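Local coordinates for protein tryptophan synthase alpha chain (PDB 2EKC) that probably catalyses the aldol cleavage of indoleglycerol phosphate to indole and glyceraldehyde 3-phosphate, working with a beta chain to make tryptophan, at residues Thr32-Phe37 and Glu86-Glu91; Gly51-Asp56 and Glu79-Leu84; Gly61-Val66 and Ala236-Ala241; Ser21-Gly26 and Lys38-Asn43. All blocks are in the same frame, centred on the assembly; numbering follows the deposited sequence.

Contact 1: residues Thr32-Phe37 and Glu86-Glu91; sequences TSLKAF and ETLRKE
L88 reaches from helix 78-91 to two side chains of helix 30-42, F37 and L34. The contact across the two segments is entirely apolar. L88 uses a different methyl for each partner. Its CD1 lies 3.7 Å from F37 CB and comes to the ring obliquely, with the two side chains crossing at about a right angle. Its CD2 lies 4.0 Å from L34 CD1. There the two leucines slide past each other in opposite directions. L34 starts off to the side, but its CG stands anti to the backbone N (chi1 179°), and its CD1 thereby comes round to the other helix. That methyl also marks the looser edge of the contact, 4.5 Å from T87 CG2.

The T87 hydroxyl takes no part in this contact: OG1 bonds back along its own helix to the carbonyl O of E83. E91 and K38 form a weak, long ion pair beside the apolar patch.

The segment axes run roughly parallel, 28° apart, and come no nearer than 11.4 Å. Long side chains fill this wide spacing. On the barrel side, F37 and L88 both touch L48 of strand 47-51. This is neighbouring-helix packing on the outer layer of a TIM barrel.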
loop_
_atom_site.group_PDB
_atom_site.type_symbol
_atom_site.label_atom_id
_atom_site.label_comp_id
_atom_site.label_asym_id
_atom_site.label_seq_id
_atom_site.Cartn_x
_atom_site.Cartn_y
_atom_site.Cartn_z
ATOM N N THR A 32 13.138 1.299 -15.306
ATOM C CA THR A 32 13.784 1.272 -14.000
ATOM C C THR A 32 12.790 0.925 -12.891
ATOM O O THR A 32 13.106 0.143 -11.998
ATOM C CB THR A 32 14.441 2.628 -13.683
ATOM O OG1 THR A 32 15.380 2.957 -14.714
ATOM C CG2 THR A 32 15.166 2.574 -12.342
ATOM N N SER A 33 11.586 1.493 -12.950
ATOM C CA SER A 33 10.582 1.209 -11.929
ATOM C C SER A 33 10.176 -0.261 -11.951
ATOM O O SER A 33 9.912 -0.860 -10.910
ATOM C CB SER A 33 9.342 2.105 -12.109
ATOM O OG SER A 33 8.525 1.702 -13.197
ATOM N N LEU A 34 10.131 -0.853 -13.137
ATOM C CA LEU A 34 9.761 -2.260 -13.243
ATOM C C LEU A 34 10.833 -3.126 -12.589
ATOM O O LEU A 34 10.521 -4.089 -11.895
ATOM C CB LEU A 34 9.585 -2.657 -14.705
ATOM C CG LEU A 34 9.210 -4.113 -14.984
ATOM C CD1 LEU A 34 7.896 -4.467 -14.292
ATOM C CD2 LEU A 34 9.095 -4.313 -16.491
ATOM N N LYS A 35 12.098 -2.777 -12.802
ATOM C CA LYS A 35 13.186 -3.535 -12.197
ATOM C C LYS A 35 13.099 -3.405 -10.680
ATOM O O LYS A 35 13.293 -4.378 -9.954
ATOM C CB LYS A 35 14.539 -3.025 -12.707
ATOM C CG LYS A 35 14.743 -3.275 -14.192
ATOM C CD LYS A 35 16.055 -2.688 -14.695
ATOM C CE LYS A 35 16.172 -2.873 -16.203
ATOM N NZ LYS A 35 17.390 -2.231 -16.767
ATOM N N ALA A 36 12.790 -2.199 -10.211
ATOM C CA ALA A 36 12.649 -1.927 -8.782
ATOM C C ALA A 36 11.547 -2.799 -8.179
ATOM O O ALA A 36 11.740 -3.436 -7.141
ATOM C CB ALA A 36 12.324 -0.452 -8.568
ATOM N N PHE A 37 10.384 -2.810 -8.824
ATOM C CA PHE A 37 9.256 -3.618 -8.364
ATOM C C PHE A 37 9.653 -5.094 -8.248
ATOM O O PHE A 37 9.370 -5.747 -7.247
ATOM C CB PHE A 37 8.077 -3.473 -9.331
ATOM C CG PHE A 37 7.154 -2.320 -9.009
ATOM C CD1 PHE A 37 6.386 -2.330 -7.852
ATOM C CD2 PHE A 37 7.037 -1.241 -9.877
ATOM C CE1 PHE A 37 5.507 -1.278 -7.564
ATOM C CE2 PHE A 37 6.165 -0.187 -9.599
ATOM C CZ PHE A 37 5.399 -0.208 -8.442
ATOM N N GLU A 86 -0.232 -6.323 -14.372
ATOM C CA GLU A 86 -0.431 -7.585 -15.076
ATOM C C GLU A 86 0.900 -8.323 -15.255
ATOM O O GLU A 86 0.981 -9.536 -15.063
ATOM C CB GLU A 86 -1.083 -7.332 -16.439
ATOM C CG GLU A 86 -1.272 -8.593 -17.277
ATOM C CD GLU A 86 -1.885 -8.308 -18.636
ATOM O OE1 GLU A 86 -3.096 -7.998 -18.694
ATOM O OE2 GLU A 86 -1.154 -8.385 -19.647
ATOM N N THR A 87 1.944 -7.585 -15.614
ATOM C CA THR A 87 3.259 -8.181 -15.806
ATOM C C THR A 87 3.787 -8.824 -14.523
ATOM O O THR A 87 4.296 -9.946 -14.546
ATOM C CB THR A 87 4.267 -7.129 -16.301
ATOM O OG1 THR A 87 3.864 -6.665 -17.596
ATOM C CG2 THR A 87 5.662 -7.727 -16.399
ATOM N N LEU A 88 3.658 -8.118 -13.405
ATOM C CA LEU A 88 4.137 -8.633 -12.124
ATOM C C LEU A 88 3.266 -9.778 -11.610
ATOM O O LEU A 88 3.763 -10.715 -10.986
ATOM C CB LEU A 88 4.175 -7.509 -11.082
ATOM C CG LEU A 88 5.171 -6.368 -11.321
ATOM C CD1 LEU A 88 5.038 -5.352 -10.217
ATOM C CD2 LEU A 88 6.598 -6.922 -11.367
ATOM N N ARG A 89 1.966 -9.692 -11.871
ATOM C CA ARG A 89 1.030 -10.716 -11.435
ATOM C C ARG A 89 1.405 -12.096 -11.973
ATOM O O ARG A 89 1.237 -13.103 -11.285
ATOM C CB ARG A 89 -0.392 -10.355 -11.878
ATOM C CG ARG A 89 -1.429 -11.435 -11.573
ATOM C CD ARG A 89 -1.376 -11.836 -10.107
ATOM N NE ARG A 89 -1.876 -10.784 -9.227
ATOM C CZ ARG A 89 -1.393 -10.537 -8.014
ATOM N NH1 ARG A 89 -0.389 -11.260 -7.532
ATOM N NH2 ARG A 89 -1.927 -9.572 -7.274
ATOM N N LYS A 90 1.922 -12.142 -13.195
ATOM C CA LYS A 90 2.301 -13.413 -13.797
ATOM C C LYS A 90 3.488 -14.056 -13.086
ATOM O O LYS A 90 3.578 -15.278 -13.000
ATOM C CB LYS A 90 2.633 -13.225 -15.283
ATOM C CG LYS A 90 1.532 -12.544 -16.084
ATOM C CD LYS A 90 1.620 -12.865 -17.580
ATOM C CE LYS A 90 2.961 -12.476 -18.184
ATOM N NZ LYS A 90 3.191 -11.009 -18.183
ATOM N N GLU A 91 4.385 -13.228 -12.558
ATOM C CA GLU A 91 5.573 -13.724 -11.871
ATOM C C GLU A 91 5.375 -13.962 -10.379
ATOM O O GLU A 91 6.065 -14.783 -9.784
ATOM C CB GLU A 91 6.729 -12.748 -12.077
ATOM C CG GLU A 91 6.964 -12.388 -13.527
ATOM C CD GLU A 91 7.997 -11.297 -13.689
ATOM O OE1 GLU A 91 9.169 -11.529 -13.329
ATOM O OE2 GLU A 91 7.632 -10.204 -14.173
#

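Contact 2: residues Gly51-Asp56 and Glu79-Leu84; sequences GFPFSD and EDVLEL
V81 meets F52 and P53 with a single methyl, CG2. Its first torsion (chi1 172°) puts CG1 anti to the backbone N and CG2 anti to the carbonyl carbon. CG2 is the branch that faces the loop after strand 47-51. It sits 3.8 Å from F52 CD1 and 4.0 Å from P53 CD. It also comes within 4.3 Å of G51 O, at the end of the strand.

The two main partners approach differently. F52 holds its CG anti to the backbone N (chi1 174°), and its side chain crosses that of V81 at about a right angle. The methyl reaches the ring obliquely, near CD1. P53 instead offers the CD corner of its ring to the end of that methyl.

The F52 ring also meets that of F78, at the start of the same helix as V81, with the planes at about 35°. From helix 62-73, A71 and L72 pack on P53.

All the touching residues are buried. G51 O has its polar partner elsewhere, in the backbone N of V25. The contact between 51-56 and 79-84 therefore rests on the fit and burial of carbon surfaces, and no directional bond fixes it.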
loop_
_atom_site.group_PDB
_atom_site.type_symbol
_atom_site.label_atom_id
_atom_site.label_comp_id
_atom_site.label_asym_id
_atom_site.label_seq_id
_atom_site.Cartn_x
_atom_site.Cartn_y
_atom_site.Cartn_z
ATOM N N GLY A 51 2.039 2.639 -7.082
ATOM C CA GLY A 51 1.715 4.051 -7.221
ATOM C C GLY A 51 1.242 4.481 -8.602
ATOM O O GLY A 51 1.919 4.242 -9.597
ATOM N N PHE A 52 0.076 5.124 -8.642
ATOM C CA PHE A 52 -0.551 5.622 -9.875
ATOM C C PHE A 52 -0.282 7.133 -9.897
ATOM O O PHE A 52 -0.917 7.891 -9.166
ATOM C CB PHE A 52 -2.060 5.306 -9.807
ATOM C CG PHE A 52 -2.888 5.881 -10.937
ATOM C CD1 PHE A 52 -2.302 6.357 -12.105
ATOM C CD2 PHE A 52 -4.281 5.903 -10.832
ATOM C CE1 PHE A 52 -3.088 6.847 -13.156
ATOM C CE2 PHE A 52 -5.080 6.389 -11.873
ATOM C CZ PHE A 52 -4.482 6.862 -13.039
ATOM N N PRO A 53 0.673 7.587 -10.731
ATOM C CA PRO A 53 1.030 9.010 -10.833
ATOM C C PRO A 53 -0.167 9.954 -10.933
ATOM O O PRO A 53 -1.050 9.755 -11.766
ATOM C CB PRO A 53 1.907 9.057 -12.080
ATOM C CG PRO A 53 2.547 7.696 -12.088
ATOM C CD PRO A 53 1.381 6.803 -11.757
ATOM N N PHE A 54 -0.179 10.987 -10.091
ATOM C CA PHE A 54 -1.270 11.959 -10.069
ATOM C C PHE A 54 -0.732 13.393 -10.121
ATOM O O PHE A 54 0.328 13.694 -9.567
ATOM C CB PHE A 54 -2.122 11.745 -8.809
ATOM C CG PHE A 54 -3.341 12.625 -8.739
ATOM C CD1 PHE A 54 -4.240 12.677 -9.799
ATOM C CD2 PHE A 54 -3.596 13.393 -7.605
ATOM C CE1 PHE A 54 -5.380 13.485 -9.731
ATOM C CE2 PHE A 54 -4.734 14.203 -7.526
ATOM C CZ PHE A 54 -5.625 14.248 -8.591
ATOM N N SER A 55 -1.478 14.281 -10.774
ATOM C CA SER A 55 -1.060 15.676 -10.934
ATOM C C SER A 55 -1.106 16.552 -9.681
ATOM O O SER A 55 -0.508 17.632 -9.666
ATOM C CB SER A 55 -1.907 16.345 -12.020
ATOM O OG SER A 55 -3.252 16.453 -11.590
ATOM N N ASP A 56 -1.805 16.110 -8.638
ATOM C CA ASP A 56 -1.902 16.908 -7.418
ATOM C C ASP A 56 -1.908 16.034 -6.166
ATOM O O ASP A 56 -2.892 16.003 -5.415
ATOM C CB ASP A 56 -3.167 17.775 -7.469
ATOM C CG ASP A 56 -3.167 18.868 -6.416
ATOM O OD1 ASP A 56 -2.068 19.362 -6.079
ATOM O OD2 ASP A 56 -4.261 19.244 -5.944
ATOM N N GLU A 79 -3.230 3.144 -17.994
ATOM C CA GLU A 79 -2.999 1.940 -18.789
ATOM C C GLU A 79 -1.615 1.347 -18.537
ATOM O O GLU A 79 -1.449 0.124 -18.544
ATOM C CB GLU A 79 -3.150 2.238 -20.285
ATOM C CG GLU A 79 -4.589 2.460 -20.743
ATOM C CD GLU A 79 -5.085 3.872 -20.496
ATOM O OE1 GLU A 79 -4.321 4.686 -19.941
ATOM O OE2 GLU A 79 -6.238 4.173 -20.869
ATOM N N ASP A 80 -0.621 2.205 -18.329
ATOM C CA ASP A 80 0.742 1.728 -18.083
ATOM C C ASP A 80 0.823 1.115 -16.691
ATOM O O ASP A 80 1.534 0.133 -16.469
ATOM C CB ASP A 80 1.747 2.878 -18.202
ATOM C CG ASP A 80 1.727 3.533 -19.576
ATOM O OD1 ASP A 80 1.988 2.837 -20.579
ATOM O OD2 ASP A 80 1.447 4.747 -19.649
ATOM N N VAL A 81 0.089 1.702 -15.753
ATOM C CA VAL A 81 0.069 1.200 -14.389
ATOM C C VAL A 81 -0.477 -0.219 -14.349
ATOM O O VAL A 81 0.090 -1.088 -13.687
ATOM C CB VAL A 81 -0.804 2.086 -13.470
ATOM C CG1 VAL A 81 -0.952 1.423 -12.100
ATOM C CG2 VAL A 81 -0.162 3.468 -13.318
ATOM N N LEU A 82 -1.580 -0.457 -15.057
ATOM C CA LEU A 82 -2.182 -1.785 -15.066
ATOM C C LEU A 82 -1.358 -2.799 -15.858
ATOM O O LEU A 82 -1.397 -3.991 -15.564
ATOM C CB LEU A 82 -3.615 -1.721 -15.604
ATOM C CG LEU A 82 -4.600 -0.922 -14.734
ATOM C CD1 LEU A 82 -6.005 -1.084 -15.283
ATOM C CD2 LEU A 82 -4.543 -1.414 -13.288
ATOM N N GLU A 83 -0.620 -2.328 -16.861
ATOM C CA GLU A 83 0.227 -3.217 -17.654
ATOM C C GLU A 83 1.322 -3.758 -16.736
ATOM O O GLU A 83 1.677 -4.937 -16.802
ATOM C CB GLU A 83 0.857 -2.459 -18.829
ATOM C CG GLU A 83 1.915 -3.248 -19.603
ATOM C CD GLU A 83 1.349 -4.442 -20.360
ATOM O OE1 GLU A 83 0.762 -5.342 -19.723
ATOM O OE2 GLU A 83 1.500 -4.483 -21.599
ATOM N N LEU A 84 1.848 -2.891 -15.875
ATOM C CA LEU A 84 2.892 -3.282 -14.930
ATOM C C LEU A 84 2.325 -4.271 -13.914
ATOM O O LEU A 84 2.983 -5.240 -13.552
ATOM C CB LEU A 84 3.460 -2.044 -14.216
ATOM C CG LEU A 84 4.558 -2.275 -13.166
ATOM C CD1 LEU A 84 5.483 -1.072 -13.111
ATOM C CD2 LEU A 84 3.928 -2.543 -11.805
#

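Contact 3: residues Gly61-Val66 and Ala236-Ala241; sequences GPTIQV and ALVKLA
V238 takes up both I64 and T63, joining helix 62-73 to helix 235-242 on one side of a TIM barrel. Helix 62-73 follows the loop after the second strand. Helix 235-242 follows the last strand.

The first shell is three side chains. I64 CD1 lies 3.4 Å from V238 CG2, tighter than usual for two carbons. The isoleucine bond to CB points past the other helix, but CG1 stands anti to the carbonyl carbon (chi1 -60°), and the next torsion (chi2 -56°) brings CD1 in to cross V238 at about a right angle. T63 presents its methyl. CG2 is anti to the backbone N and rests 3.8 Å from V238 CG1. These two side chains slide past each other in opposite directions. The same methyl is 4.3 Å from K239 N, while the long K239 side chain leads away. Each V238 methyl thus has its nearest partner in a different residue.

The segment axes cross at 48° and approach to 9.5 Å. G61 occupies the N-cap position of helix 62-73, and its carbonyl O accepts Q65 N at 3.0 Å. That bond belongs to the first turn, which carries T63 and I64.

Further out, V238 also packs on Y27. L237, next to it, turns to L249, L252 and V253 of helix 246-258. I64 faces the barrel strand at Y22 and M24. Its side chain is about 3 Å from that of D60, a predicted proton acceptor. On this side, the I64 CG2 methyl packs against the OH of Y22.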
loop_
_atom_site.group_PDB
_atom_site.type_symbol
_atom_site.label_atom_id
_atom_site.label_comp_id
_atom_site.label_asym_id
_atom_site.label_seq_id
_atom_site.Cartn_x
_atom_site.Cartn_y
_atom_site.Cartn_z
ATOM N N GLY A 61 4.453 12.841 0.738
ATOM C CA GLY A 61 5.568 13.650 1.200
ATOM C C GLY A 61 6.387 14.128 0.015
ATOM O O GLY A 61 6.124 13.714 -1.115
ATOM N N PRO A 62 7.398 14.990 0.233
ATOM C CA PRO A 62 8.253 15.524 -0.833
ATOM C C PRO A 62 8.842 14.503 -1.808
ATOM O O PRO A 62 8.783 14.692 -3.024
ATOM C CB PRO A 62 9.342 16.268 -0.059
ATOM C CG PRO A 62 8.613 16.744 1.157
ATOM C CD PRO A 62 7.819 15.514 1.546
ATOM N N THR A 63 9.426 13.434 -1.275
ATOM C CA THR A 63 10.042 12.405 -2.108
ATOM C C THR A 63 9.056 11.756 -3.068
ATOM O O THR A 63 9.343 11.611 -4.259
ATOM C CB THR A 63 10.682 11.297 -1.247
ATOM O OG1 THR A 63 11.770 11.844 -0.494
ATOM C CG2 THR A 63 11.197 10.171 -2.130
ATOM N N ILE A 64 7.897 11.359 -2.552
ATOM C CA ILE A 64 6.891 10.718 -3.391
ATOM C C ILE A 64 6.280 11.712 -4.374
ATOM O O ILE A 64 5.916 11.339 -5.484
ATOM C CB ILE A 64 5.767 10.072 -2.540
ATOM C CG1 ILE A 64 6.367 9.020 -1.603
ATOM C CG2 ILE A 64 4.720 9.426 -3.449
ATOM C CD1 ILE A 64 7.159 7.952 -2.304
ATOM N N GLN A 65 6.155 12.973 -3.972
ATOM C CA GLN A 65 5.609 13.970 -4.887
ATOM C C GLN A 65 6.522 14.107 -6.103
ATOM O O GLN A 65 6.048 14.343 -7.213
ATOM C CB GLN A 65 5.451 15.333 -4.202
ATOM C CG GLN A 65 4.374 15.364 -3.115
ATOM C CD GLN A 65 3.955 16.782 -2.764
ATOM O OE1 GLN A 65 4.770 17.703 -2.800
ATOM N NE2 GLN A 65 2.684 16.962 -2.411
ATOM N N VAL A 66 7.831 13.964 -5.899
ATOM C CA VAL A 66 8.769 14.058 -7.019
ATOM C C VAL A 66 8.506 12.886 -7.964
ATOM O O VAL A 66 8.472 13.056 -9.183
ATOM C CB VAL A 66 10.242 14.004 -6.551
ATOM C CG1 VAL A 66 11.172 13.866 -7.765
ATOM C CG2 VAL A 66 10.586 15.267 -5.773
ATOM N N ALA A 236 11.716 5.600 1.497
ATOM C CA ALA A 236 13.066 5.043 1.523
ATOM C C ALA A 236 13.366 4.217 0.274
ATOM O O ALA A 236 14.493 4.215 -0.226
ATOM C CB ALA A 236 13.258 4.190 2.769
ATOM N N LEU A 237 12.360 3.508 -0.228
ATOM C CA LEU A 237 12.549 2.692 -1.419
ATOM C C LEU A 237 12.633 3.579 -2.656
ATOM O O LEU A 237 13.494 3.384 -3.516
ATOM C CB LEU A 237 11.392 1.696 -1.578
ATOM C CG LEU A 237 11.065 0.798 -0.377
ATOM C CD1 LEU A 237 9.949 -0.147 -0.769
ATOM C CD2 LEU A 237 12.305 0.008 0.068
ATOM N N VAL A 238 11.738 4.559 -2.732
ATOM C CA VAL A 238 11.679 5.475 -3.865
ATOM C C VAL A 238 12.995 6.228 -4.063
ATOM O O VAL A 238 13.462 6.393 -5.193
ATOM C CB VAL A 238 10.505 6.470 -3.684
ATOM C CG1 VAL A 238 10.543 7.555 -4.744
ATOM C CG2 VAL A 238 9.198 5.713 -3.760
ATOM N N LYS A 239 13.598 6.661 -2.961
ATOM C CA LYS A 239 14.870 7.383 -2.999
ATOM C C LYS A 239 15.936 6.578 -3.746
ATOM O O LYS A 239 16.618 7.095 -4.639
ATOM C CB LYS A 239 15.338 7.657 -1.568
ATOM C CG LYS A 239 16.745 8.216 -1.456
ATOM C CD LYS A 239 17.080 8.531 -0.003
ATOM C CE LYS A 239 18.521 8.999 0.133
ATOM N NZ LYS A 239 18.784 9.628 1.455
ATOM N N LEU A 240 16.072 5.309 -3.379
ATOM C CA LEU A 240 17.052 4.430 -4.007
ATOM C C LEU A 240 16.719 4.203 -5.476
ATOM O O LEU A 240 17.607 4.184 -6.328
ATOM C CB LEU A 240 17.107 3.095 -3.262
ATOM C CG LEU A 240 17.672 3.205 -1.844
ATOM C CD1 LEU A 240 17.592 1.858 -1.145
ATOM C CD2 LEU A 240 19.121 3.706 -1.912
ATOM N N ALA A 241 15.437 4.033 -5.771
ATOM C CA ALA A 241 15.002 3.832 -7.147
ATOM C C ALA A 241 15.364 5.046 -8.006
ATOM O O ALA A 241 15.695 4.906 -9.188
ATOM C CB ALA A 241 13.497 3.586 -7.186
#

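Contact 4: residues Ser21-Gly26 and Lys38-Asn43; sequences SYLMVG and KEVLKN
T45 OG1 is gripped from both segments, by S21 OG of the strand and by the carbonyl O of V40 in the helix. This hydroxyl lies just beyond the helix and ties the two elements together at one end of the contact. A second polar site closes the helix end itself. N43 ND2 gives a bond of 3.0 Å to E39 O, nearly straight at 165°. The acceptor lies close to the amide plane of N43, but the donor is tilted 32° from the carbonyl plane of E39. N43 N adds a weak bond to the same oxygen. E39 OE2 receives a further, weak one from ND2.

Between these segments the touching carbons are few. V40 points at the strand and splits its methyls between two residues. With chi1 at -53°, CG1 stands anti to the carbonyl carbon and meets L23 CD1 at 3.9 Å, tip to tip. CG2 lies between the backbone N and the carbonyl carbon and comes 4.2 Å from S21 CB.

S21 and L23 alternate with Y22, whose side chain leaves on the other side of the strand. This is the first beta-alpha-beta unit of the barrel: strand 18-24, helix 30-42, strand 47-51. Strand 18-24 bonds to strand 47-51 through S21 and L23, and to strand 230-233 through Y22.

V40 also packs on L249 and V253 of helix 246-258, which covers another part of its surface. In the loop just past the strand, G26 N bonds to S33 OG, near the start of helix 30-42.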
loop_
_atom_site.group_PDB
_atom_site.type_symbol
_atom_site.label_atom_id
_atom_site.label_comp_id
_atom_site.label_asym_id
_atom_site.label_seq_id
_atom_site.Cartn_x
_atom_site.Cartn_y
_atom_site.Cartn_z
ATOM N N SER A 21 5.592 -2.846 0.531
ATOM C CA SER A 21 6.495 -1.958 -0.198
ATOM C C SER A 21 5.745 -1.098 -1.200
ATOM O O SER A 21 4.908 -1.586 -1.965
ATOM C CB SER A 21 7.575 -2.771 -0.916
ATOM O OG SER A 21 8.312 -3.541 0.016
ATOM N N TYR A 22 6.072 0.187 -1.197
ATOM C CA TYR A 22 5.429 1.155 -2.065
ATOM C C TYR A 22 6.422 1.781 -3.042
ATOM O O TYR A 22 7.430 2.363 -2.633
ATOM C CB TYR A 22 4.762 2.213 -1.167
ATOM C CG TYR A 22 4.120 3.410 -1.838
ATOM C CD1 TYR A 22 3.509 3.309 -3.087
ATOM C CD2 TYR A 22 4.087 4.646 -1.186
ATOM C CE1 TYR A 22 2.882 4.417 -3.675
ATOM C CE2 TYR A 22 3.463 5.754 -1.760
ATOM C CZ TYR A 22 2.866 5.634 -3.003
ATOM O OH TYR A 22 2.266 6.738 -3.569
ATOM N N LEU A 23 6.142 1.627 -4.336
ATOM C CA LEU A 23 6.972 2.190 -5.400
ATOM C C LEU A 23 6.045 2.856 -6.414
ATOM O O LEU A 23 4.867 2.510 -6.500
ATOM C CB LEU A 23 7.798 1.096 -6.099
ATOM C CG LEU A 23 9.032 0.535 -5.382
ATOM C CD1 LEU A 23 9.607 -0.628 -6.189
ATOM C CD2 LEU A 23 10.072 1.633 -5.219
ATOM N N MET A 24 6.578 3.806 -7.174
ATOM C CA MET A 24 5.798 4.539 -8.173
ATOM C C MET A 24 6.065 4.056 -9.596
ATOM O O MET A 24 7.215 3.941 -10.010
ATOM C CB MET A 24 6.124 6.036 -8.083
ATOM C CG MET A 24 5.354 6.912 -9.066
ATOM S SD MET A 24 3.627 7.113 -8.580
ATOM C CE MET A 24 3.837 8.041 -7.081
ATOM N N VAL A 25 5.004 3.782 -10.348
ATOM C CA VAL A 25 5.168 3.335 -11.726
ATOM C C VAL A 25 5.695 4.496 -12.555
ATOM O O VAL A 25 5.124 5.582 -12.527
ATOM C CB VAL A 25 3.837 2.883 -12.363
ATOM C CG1 VAL A 25 4.081 2.492 -13.822
ATOM C CG2 VAL A 25 3.245 1.707 -11.592
ATOM N N GLY A 26 6.790 4.271 -13.276
ATOM C CA GLY A 26 7.341 5.322 -14.114
ATOM C C GLY A 26 8.442 6.175 -13.509
ATOM O O GLY A 26 8.939 7.089 -14.164
ATOM N N LYS A 38 10.317 -5.612 -9.273
ATOM C CA LYS A 38 10.744 -7.004 -9.265
ATOM C C LYS A 38 11.729 -7.275 -8.128
ATOM O O LYS A 38 11.667 -8.316 -7.473
ATOM C CB LYS A 38 11.378 -7.361 -10.612
ATOM C CG LYS A 38 10.375 -7.409 -11.757
ATOM C CD LYS A 38 11.053 -7.714 -13.080
ATOM C CE LYS A 38 10.031 -7.954 -14.179
ATOM N NZ LYS A 38 10.684 -8.193 -15.497
ATOM N N GLU A 39 12.619 -6.320 -7.882
ATOM C CA GLU A 39 13.622 -6.459 -6.839
ATOM C C GLU A 39 13.008 -6.544 -5.443
ATOM O O GLU A 39 13.388 -7.410 -4.650
ATOM C CB GLU A 39 14.602 -5.288 -6.900
ATOM C CG GLU A 39 15.823 -5.437 -6.006
ATOM C CD GLU A 39 16.704 -6.606 -6.420
ATOM O OE1 GLU A 39 16.728 -6.927 -7.624
ATOM O OE2 GLU A 39 17.381 -7.191 -5.548
ATOM N N VAL A 40 12.058 -5.662 -5.134
ATOM C CA VAL A 40 11.452 -5.693 -3.804
ATOM C C VAL A 40 10.613 -6.952 -3.604
ATOM O O VAL A 40 10.494 -7.454 -2.487
ATOM C CB VAL A 40 10.593 -4.418 -3.507
ATOM C CG1 VAL A 40 11.424 -3.165 -3.769
ATOM C CG2 VAL A 40 9.309 -4.415 -4.327
ATOM N N LEU A 41 10.050 -7.476 -4.685
ATOM C CA LEU A 41 9.251 -8.692 -4.590
ATOM C C LEU A 41 10.159 -9.895 -4.347
ATOM O O LEU A 41 9.847 -10.767 -3.534
ATOM C CB LEU A 41 8.443 -8.902 -5.873
ATOM C CG LEU A 41 7.310 -7.893 -6.097
ATOM C CD1 LEU A 41 6.783 -8.017 -7.509
ATOM C CD2 LEU A 41 6.203 -8.126 -5.077
ATOM N N LYS A 42 11.289 -9.928 -5.046
ATOM C CA LYS A 42 12.244 -11.023 -4.917
ATOM C C LYS A 42 12.898 -11.056 -3.540
ATOM O O LYS A 42 13.330 -12.113 -3.072
ATOM C CB LYS A 42 13.328 -10.900 -5.993
ATOM C CG LYS A 42 14.417 -11.965 -5.926
ATOM C CD LYS A 42 15.482 -11.746 -6.997
ATOM C CE LYS A 42 16.621 -12.757 -6.877
ATOM N NZ LYS A 42 17.286 -12.697 -5.545
ATOM N N ASN A 43 12.959 -9.904 -2.880
ATOM C CA ASN A 43 13.602 -9.833 -1.581
ATOM C C ASN A 43 12.726 -9.903 -0.324
ATOM O O ASN A 43 13.184 -9.579 0.770
ATOM C CB ASN A 43 14.505 -8.599 -1.543
ATOM C CG ASN A 43 15.838 -8.839 -2.246
ATOM O OD1 ASN A 43 16.752 -9.427 -1.672
ATOM N ND2 ASN A 43 15.940 -8.405 -3.496
#

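Contacts 1 and 4 share helix 30-42, and their centres lie 7 Å apart. Contacts 1 and 2 share helix 78-91. They meet where F37 CD2 lies 3.6 Å from L84 CD1. Strand pairing joins contacts 2 and 4, with G51 N 2.9 Å from L23 O. Contact 3 reaches contact 4 through L237 CD1, 3.5 Å from S21 CB, but does not touch contact 2. The predicted proton acceptors E49 and D60 lie among them. The E49 side chain is about 6 Å from G51 and about 7 Å from F37 and S21. D60 lies between contacts 3 and 4, touched by Q65 of the one and Y22 of the other.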